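Local structure of protein-arginine-phosphatase (Geobacillus stearothermophilus, 4PIC) at residues S16-A21 with V48-V53; L54-I59 with A128-L133; A116-F119 with E124-R127. The protein catalyses the specific removal of phosphate from phosphoarginine residues in proteins, and probably counteracts the arginine kinase McsB in the cell. All coordinates share one frame; numbering follows the deposited sequence.

In the fold
From the N terminus, the chain runs through strand 3-9 into helix 15-25, passes strand 31-37 and reaches helix 48-56. Contact 1 closes this first loop by joining the two helices. It is complete before contact 2 opens at residues 54-59. Contact 2 spans a much longer excursion, with strands 78-81 and 101-103 of the parallel sheet, and ties the end of helix 48-56 to helix 123-150. Contact 3 falls within that excursion and closes a short turn from 116-119 to the start of helix 123-150. No two contacts cross. A hydrogen bond from Arg130 NH1 to Val53 O joins contacts 1 and 2, and one from Ala116 N to Glu132 OE1 joins contacts 2 and 3.

Contact 1: residues S16-A21 with V48-V53; sequences SPMAAA and VHAKMV
No flat group enters the junction where Met18 meets Ala50 and Val53. The one aromatic ring in these two segments, His49, has Met52 SE in plane at its edge and turns its end away from residues 16-21. It meets the ring of Tyr126, the planes about 70° apart. The contact is small, buried and wholly apolar. It packs helix 15-25 against helix 48-56, and Met18 CA and Ala50 CA, the closest CA pair, are 6.6 Å apart. Met18, modelled as selenomethionine, carries its side of the contact with two atoms. Its CG lies 3.9 Å from Ala50 CB. Its SE touches Val53 CG2 at 3.6 Å, and the two side chains slant across each other. Met18 CG stands beside the backbone N (chi1 -74°), and the chain bends only at its last torsion (chi3 -67°). This brings the selenium against Val53, and Met18 SE also lies 4.1 Å from Ala50 CA. Met18 also touches Ala129 and Leu133 of helix 123-150, while Val53 touches Ile123. Three helices therefore meet here. Helix 15-25 follows the phosphate-binding loop of the low molecular weight phosphatase fold, the CX5R P-loop from the nucleophile Cys9 to Arg15. Arg15, active by similarity, lies about 4 Å from Met18, side chain to side chain. With no hydrogen bond or charge pair between the segments, cohesion probably rests on dispersion and the exclusion of water.

Contact 2: residues L54-I59 with A128-L133; sequences LKEKGI and AARDEL
Arg130 of helix 123-150 reaches Glu56 and Lys57, where helix 48-56 runs out in a Schellman motif with Gly58 at C-prime. Glu56, Arg130 and Asp131 form a salt-bridge network. The tight part is the buried guanidinium. The Arg130 chain bends at chi3 (67°), which turns this group to Glu56 and Asp131. Lys57 CE lies 3.4 Å above the plane of the Arg130 guanidinium, nearer its border than its centre. In the plane, Arg130 NH1 donates to Glu56 OE1 at 2.9 Å (N-H...O 148°). It meets that oxygen from above the carboxylate, whose plane is turned 73° from the guanidinium. Arg130 NH2 binds Asp131 OD1 at 2.9 Å on the syn side. NH1 also holds Val53 O, which fixes the rotation of the group further. The outer side is looser, with exposed Glu56 and Lys57 and two bridging waters. One water links Glu56 OE1 to Arg130 NH2. Lys57 NZ sits 3.7 Å from the like-charged Arg130 NH2, but Lys57 NZ has a salt bridge to Glu134, and nearby Asp131 probably also offsets the like charges. Glu56 OE2 is paired with Arg127. The second water accepts from Lys57 NZ at 3.1 Å and donates to Asp131 OD1.

Contact 3: residues A116-F119 with E124-R127; sequences ADPF and EVYR
Asp117 meets Val125 through its backbone O, while its carboxylate is tied back to its own loop. Asp117 OD1 accepts from Phe119 N at 2.9 Å (N-H...O 156°), forming an Asx turn. The N-H comes from above the carboxylate plane. Asp117 OD2 lies over one face of the Phe119 ring, off its centre. Asp117 is the proton donor by similarity, and its side chain is about 4 Å from that of Arg15 and from a bound phosphate ion, probably from the crystallisation solution. The turn is likely to limit the rotation of this carboxylate.

Pro118 carries the contact of the loop with the helix. Its CB sits over one face of the Tyr126 ring, 3.7 Å from the centroid and 25° off the normal, a CH-pi contact. The closest ring atom, Tyr126 CE1, is 3.4 Å from Pro118 CB. Val125 packs on the proline beside it. Its CG1, placed anti to the backbone N (chi1 -168°), lies 3.5 Å from Pro118 CA and 3.8 Å from Asp117 O. With an alanine in place of Tyr126, Pro118 CB would lose the ring face it rests on, and the loop carrying Asp117 would probably be less firmly held.

The side chain of Tyr126 is about 3 Å from that of Cys14, a substrate-binding residue by similarity. Its OH makes a weak hydrogen bond to Ser47 OG. The contact lays the loop that follows helix 104-109 on the first turns of helix 123-150, where Tyr126 and Arg127 touch Val53 of helix 48-56.

Contact 1: residues S16-A21 with V48-V53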
loop_
_atom_site.group_PDB
_atom_site.type_symbol
_atom_site.label_atom_id
_atom_site.label_comp_id
_atom_site.label_asym_id
_atom_site.label_seq_id
_atom_site.Cartn_x
_atom_site.Cartn_y
_atom_site.Cartn_z
ATOM N N SER A 16 11.441 7.117 -4.435
ATOM C CA SER A 16 10.956 7.516 -5.762
ATOM C C SER A 16 11.219 8.988 -6.118
ATOM O O SER A 16 11.522 9.272 -7.269
ATOM C CB SER A 16 9.504 7.080 -6.042
ATOM O OG SER A 16 8.574 7.621 -5.122
ATOM N N PRO A 17 11.143 9.914 -5.144
ATOM C CA PRO A 17 11.533 11.284 -5.509
ATOM C C PRO A 17 13.013 11.411 -5.843
ATOM O O PRO A 17 13.387 12.226 -6.698
ATOM C CB PRO A 17 11.200 12.096 -4.255
ATOM C CG PRO A 17 10.113 11.306 -3.593
ATOM C CD PRO A 17 10.487 9.876 -3.823
HETATM N N MSE A 18 13.860 10.610 -5.209
HETATM C CA MSE A 18 15.270 10.635 -5.571
HETATM C C MSE A 18 15.473 10.120 -6.995
HETATM O O MSE A 18 16.217 10.710 -7.781
HETATM C CB MSE A 18 16.119 9.828 -4.589
HETATM C CG MSE A 18 16.313 10.532 -3.245
HETATM SE SE MSE A 18 17.689 9.746 -2.100
HETATM C CE MSE A 18 16.821 8.037 -1.733
ATOM N N ALA A 19 14.822 9.014 -7.326
ATOM C CA ALA A 19 14.881 8.466 -8.668
ATOM C C ALA A 19 14.427 9.494 -9.684
ATOM O O ALA A 19 15.105 9.712 -10.697
ATOM C CB ALA A 19 14.022 7.206 -8.753
ATOM N N ALA A 20 13.288 10.125 -9.429
ATOM C CA ALA A 20 12.743 11.110 -10.351
ATOM C C ALA A 20 13.688 12.291 -10.499
ATOM O O ALA A 20 13.919 12.758 -11.613
ATOM C CB ALA A 20 11.355 11.575 -9.895
ATOM N N ALA A 21 14.251 12.757 -9.393
ATOM C CA ALA A 21 15.152 13.902 -9.455
ATOM C C ALA A 21 16.415 13.590 -10.244
ATOM O O ALA A 21 16.891 14.425 -11.018
ATOM C CB ALA A 21 15.505 14.398 -8.067
ATOM N N VAL A 48 14.061 15.154 4.499
ATOM C CA VAL A 48 15.239 16.000 4.605
ATOM C C VAL A 48 16.516 15.291 4.165
ATOM O O VAL A 48 17.357 15.893 3.498
ATOM C CB VAL A 48 15.388 16.623 6.031
ATOM C CG1 VAL A 48 15.633 15.547 7.090
ATOM C CG2 VAL A 48 16.493 17.645 6.037
ATOM N N HIS A 49 16.663 14.011 4.494
ATOM C CA HIS A 49 17.867 13.293 4.090
ATOM C C HIS A 49 17.896 13.081 2.580
ATOM O O HIS A 49 18.969 13.108 1.983
ATOM C CB HIS A 49 18.005 11.950 4.806
ATOM C CG HIS A 49 18.494 12.057 6.219
ATOM N ND1 HIS A 49 18.356 11.029 7.127
ATOM C CD2 HIS A 49 19.134 13.056 6.872
ATOM C CE1 HIS A 49 18.879 11.395 8.284
ATOM N NE2 HIS A 49 19.354 12.619 8.159
ATOM N N ALA A 50 16.725 12.876 1.969
ATOM C CA ALA A 50 16.661 12.750 0.508
ATOM C C ALA A 50 17.112 14.071 -0.103
ATOM O O ALA A 50 17.923 14.098 -1.041
ATOM C CB ALA A 50 15.254 12.393 0.046
ATOM N N LYS A 51 16.604 15.179 0.422
ATOM C CA LYS A 51 17.029 16.481 -0.079
ATOM C C LYS A 51 18.520 16.691 0.103
ATOM O O LYS A 51 19.191 17.203 -0.787
ATOM C CB LYS A 51 16.281 17.608 0.622
ATOM C CG LYS A 51 14.822 17.738 0.240
ATOM C CD LYS A 51 14.327 19.078 0.751
ATOM C CE LYS A 51 12.840 19.242 0.606
ATOM N NZ LYS A 51 12.441 20.607 1.066
HETATM N N MSE A 52 19.051 16.286 1.242
HETATM C CA MSE A 52 20.469 16.476 1.502
HETATM C C MSE A 52 21.354 15.688 0.556
HETATM O O MSE A 52 22.294 16.240 -0.010
HETATM C CB MSE A 52 20.801 16.108 2.941
HETATM C CG MSE A 52 20.432 17.184 3.940
HETATM SE SE MSE A 52 20.562 16.544 5.768
HETATM C CE MSE A 52 20.205 18.199 6.689
ATOM N N VAL A 53 21.074 14.406 0.367
ATOM C CA VAL A 53 21.934 13.620 -0.514
ATOM C C VAL A 53 21.774 14.026 -1.982
ATOM O O VAL A 53 22.734 13.953 -2.766
ATOM C CB VAL A 53 21.801 12.093 -0.306
ATOM C CG1 VAL A 53 22.043 11.746 1.166
ATOM C CG2 VAL A 53 20.435 11.619 -0.734
#

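Contact 2: residues L54-I59 with A128-L133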
loop_
_atom_site.group_PDB
_atom_site.type_symbol
_atom_site.label_atom_id
_atom_site.label_comp_id
_atom_site.label_asym_id
_atom_site.label_seq_id
_atom_site.Cartn_x
_atom_site.Cartn_y
_atom_site.Cartn_z
ATOM N N LEU A 54 20.593 14.519 -2.354
ATOM C CA LEU A 54 20.445 15.104 -3.689
ATOM C C LEU A 54 21.272 16.383 -3.810
ATOM O O LEU A 54 21.925 16.607 -4.827
ATOM C CB LEU A 54 18.980 15.360 -4.050
ATOM C CG LEU A 54 18.161 14.089 -4.301
ATOM C CD1 LEU A 54 16.691 14.441 -4.426
ATOM C CD2 LEU A 54 18.649 13.343 -5.554
ATOM N N LYS A 55 21.264 17.203 -2.770
ATOM C CA LYS A 55 22.045 18.440 -2.767
ATOM C C LYS A 55 23.536 18.152 -2.974
ATOM O O LYS A 55 24.240 18.924 -3.640
ATOM C CB LYS A 55 21.821 19.203 -1.453
ATOM C CG LYS A 55 22.392 20.618 -1.438
ATOM C CD LYS A 55 22.311 21.218 -0.038
ATOM C CE LYS A 55 22.502 22.729 -0.070
ATOM N NZ LYS A 55 21.287 23.431 -0.583
ATOM N N GLU A 56 24.016 17.031 -2.437
ATOM C CA GLU A 56 25.426 16.661 -2.572
ATOM C C GLU A 56 25.813 16.442 -4.031
ATOM O O GLU A 56 26.984 16.568 -4.408
ATOM C CB GLU A 56 25.734 15.389 -1.781
ATOM C CG GLU A 56 25.538 15.529 -0.292
ATOM C CD GLU A 56 25.644 14.211 0.454
ATOM O OE1 GLU A 56 25.955 13.170 -0.171
ATOM O OE2 GLU A 56 25.426 14.226 1.682
ATOM N N LYS A 57 24.834 16.080 -4.848
ATOM C CA LYS A 57 25.065 15.880 -6.274
ATOM C C LYS A 57 24.572 17.047 -7.127
ATOM O O LYS A 57 24.426 16.913 -8.349
ATOM C CB LYS A 57 24.430 14.564 -6.724
ATOM C CG LYS A 57 25.070 13.338 -6.078
ATOM C CD LYS A 57 26.595 13.412 -6.188
ATOM C CE LYS A 57 27.279 12.148 -5.682
ATOM N NZ LYS A 57 27.128 11.022 -6.643
ATOM N N GLY A 58 24.325 18.182 -6.480
ATOM C CA GLY A 58 23.940 19.405 -7.157
ATOM C C GLY A 58 22.476 19.547 -7.509
ATOM O O GLY A 58 22.098 20.419 -8.294
ATOM N N ILE A 59 21.634 18.692 -6.935
ATOM C CA ILE A 59 20.228 18.674 -7.295
ATOM C C ILE A 59 19.400 19.290 -6.174
ATOM O O ILE A 59 19.512 18.885 -5.017
ATOM C CB ILE A 59 19.775 17.244 -7.591
ATOM C CG1 ILE A 59 20.502 16.723 -8.834
ATOM C CG2 ILE A 59 18.264 17.189 -7.788
ATOM C CD1 ILE A 59 20.311 15.225 -9.073
ATOM N N ALA A 128 23.398 5.594 0.248
ATOM C CA ALA A 128 23.545 4.289 -0.384
ATOM C C ALA A 128 22.462 4.083 -1.444
ATOM O O ALA A 128 22.748 3.614 -2.566
ATOM C CB ALA A 128 23.467 3.194 0.665
ATOM N N ALA A 129 21.227 4.443 -1.088
ATOM C CA ALA A 129 20.102 4.344 -2.019
ATOM C C ALA A 129 20.316 5.262 -3.220
ATOM O O ALA A 129 20.108 4.862 -4.368
ATOM C CB ALA A 129 18.797 4.686 -1.318
ATOM N N ARG A 130 20.741 6.494 -2.957
ATOM C CA ARG A 130 21.023 7.434 -4.032
ATOM C C ARG A 130 22.068 6.875 -4.994
ATOM O O ARG A 130 21.938 7.007 -6.206
ATOM C CB ARG A 130 21.497 8.780 -3.480
ATOM C CG ARG A 130 21.679 9.831 -4.573
ATOM C CD ARG A 130 22.653 10.908 -4.126
ATOM N NE ARG A 130 23.992 10.344 -3.979
ATOM C CZ ARG A 130 24.945 10.844 -3.198
ATOM N NH1 ARG A 130 24.727 11.938 -2.472
ATOM N NH2 ARG A 130 26.122 10.241 -3.139
ATOM N N ASP A 131 23.116 6.258 -4.456
ATOM C CA ASP A 131 24.206 5.755 -5.275
ATOM C C ASP A 131 23.731 4.603 -6.151
ATOM O O ASP A 131 24.092 4.523 -7.324
ATOM C CB ASP A 131 25.378 5.319 -4.395
ATOM C CG ASP A 131 26.102 6.493 -3.758
ATOM O OD1 ASP A 131 26.001 7.620 -4.291
ATOM O OD2 ASP A 131 26.783 6.282 -2.730
ATOM N N GLU A 132 22.906 3.731 -5.584
ATOM C CA GLU A 132 22.307 2.641 -6.353
ATOM C C GLU A 132 21.473 3.222 -7.480
ATOM O O GLU A 132 21.565 2.788 -8.630
ATOM C CB GLU A 132 21.415 1.754 -5.478
ATOM C CG GLU A 132 22.149 0.861 -4.472
ATOM C CD GLU A 132 21.197 0.151 -3.524
ATOM O OE1 GLU A 132 19.986 0.459 -3.555
ATOM O OE2 GLU A 132 21.659 -0.706 -2.735
ATOM N N LEU A 133 20.655 4.213 -7.141
ATOM C CA LEU A 133 19.782 4.849 -8.120
ATOM C C LEU A 133 20.567 5.569 -9.203
ATOM O O LEU A 133 20.192 5.524 -10.368
ATOM C CB LEU A 133 18.842 5.834 -7.434
ATOM C CG LEU A 133 17.726 5.218 -6.611
ATOM C CD1 LEU A 133 17.054 6.295 -5.765
ATOM C CD2 LEU A 133 16.729 4.551 -7.546
HETATM O O HOH W 1 27.931 11.991 -1.718
HETATM O O HOH W 2 27.441 7.970 -6.799
#

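Contact 3: residues A116-F119 with E124-R127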
loop_
_atom_site.group_PDB
_atom_site.type_symbol
_atom_site.label_atom_id
_atom_site.label_comp_id
_atom_site.label_asym_id
_atom_site.label_seq_id
_atom_site.Cartn_x
_atom_site.Cartn_y
_atom_site.Cartn_z
ATOM N N ALA A 116 17.867 0.104 -1.875
ATOM C CA ALA A 116 18.039 0.143 -0.419
ATOM C C ALA A 116 16.971 0.995 0.266
ATOM O O ALA A 116 16.692 2.112 -0.168
ATOM C CB ALA A 116 19.427 0.656 -0.061
ATOM N N ASP A 117 16.389 0.465 1.342
ATOM C CA ASP A 117 15.368 1.170 2.113
ATOM C C ASP A 117 15.978 1.846 3.338
ATOM O O ASP A 117 16.429 1.168 4.265
ATOM C CB ASP A 117 14.291 0.182 2.574
ATOM C CG ASP A 117 13.055 0.873 3.109
ATOM O OD1 ASP A 117 13.108 2.085 3.386
ATOM O OD2 ASP A 117 12.018 0.200 3.269
ATOM N N PRO A 118 15.983 3.188 3.365
ATOM C CA PRO A 118 16.536 3.829 4.564
ATOM C C PRO A 118 15.686 3.634 5.826
ATOM O O PRO A 118 16.210 3.795 6.933
ATOM C CB PRO A 118 16.579 5.312 4.181
ATOM C CG PRO A 118 16.592 5.335 2.704
ATOM C CD PRO A 118 15.730 4.157 2.287
ATOM N N PHE A 119 14.410 3.287 5.657
ATOM C CA PHE A 119 13.456 3.207 6.772
ATOM C C PHE A 119 13.450 4.501 7.575
ATOM O O PHE A 119 13.362 4.478 8.804
ATOM C CB PHE A 119 13.759 2.024 7.707
ATOM C CG PHE A 119 13.654 0.675 7.052
ATOM C CD1 PHE A 119 14.797 -0.015 6.679
ATOM C CD2 PHE A 119 12.416 0.086 6.827
ATOM C CE1 PHE A 119 14.714 -1.261 6.075
ATOM C CE2 PHE A 119 12.323 -1.166 6.222
ATOM C CZ PHE A 119 13.476 -1.839 5.849
ATOM N N GLU A 124 23.384 8.037 5.826
ATOM C CA GLU A 124 24.246 7.099 5.118
ATOM C C GLU A 124 23.458 6.103 4.277
ATOM O O GLU A 124 23.901 5.708 3.200
ATOM C CB GLU A 124 25.163 6.349 6.092
ATOM C CG GLU A 124 26.282 7.198 6.690
ATOM C CD GLU A 124 25.817 8.078 7.830
ATOM O OE1 GLU A 124 24.747 7.792 8.405
ATOM O OE2 GLU A 124 26.529 9.054 8.152
ATOM N N VAL A 125 22.287 5.704 4.756
ATOM C CA VAL A 125 21.469 4.768 3.994
ATOM C C VAL A 125 20.762 5.479 2.839
ATOM O O VAL A 125 20.579 4.898 1.773
ATOM C CB VAL A 125 20.469 4.010 4.880
ATOM C CG1 VAL A 125 19.848 2.857 4.099
ATOM C CG2 VAL A 125 21.184 3.477 6.113
ATOM N N TYR A 126 20.371 6.733 3.045
ATOM C CA TYR A 126 19.875 7.546 1.934
ATOM C C TYR A 126 20.930 7.696 0.853
ATOM O O TYR A 126 20.623 7.650 -0.343
ATOM C CB TYR A 126 19.450 8.929 2.417
ATOM C CG TYR A 126 18.063 8.934 3.031
ATOM C CD1 TYR A 126 17.870 8.594 4.368
ATOM C CD2 TYR A 126 16.949 9.293 2.279
ATOM C CE1 TYR A 126 16.601 8.595 4.925
ATOM C CE2 TYR A 126 15.678 9.296 2.830
ATOM C CZ TYR A 126 15.516 8.950 4.156
ATOM O OH TYR A 126 14.260 8.946 4.730
ATOM N N ARG A 127 22.180 7.874 1.266
ATOM C CA ARG A 127 23.263 8.026 0.304
ATOM C C ARG A 127 23.475 6.719 -0.451
ATOM O O ARG A 127 23.687 6.727 -1.654
ATOM C CB ARG A 127 24.553 8.479 1.002
ATOM C CG ARG A 127 25.600 9.038 0.058
ATOM C CD ARG A 127 26.783 9.633 0.816
ATOM N NE ARG A 127 26.419 10.855 1.524
ATOM C CZ ARG A 127 26.504 11.013 2.841
ATOM N NH1 ARG A 127 26.943 10.019 3.603
ATOM N NH2 ARG A 127 26.152 12.163 3.397
#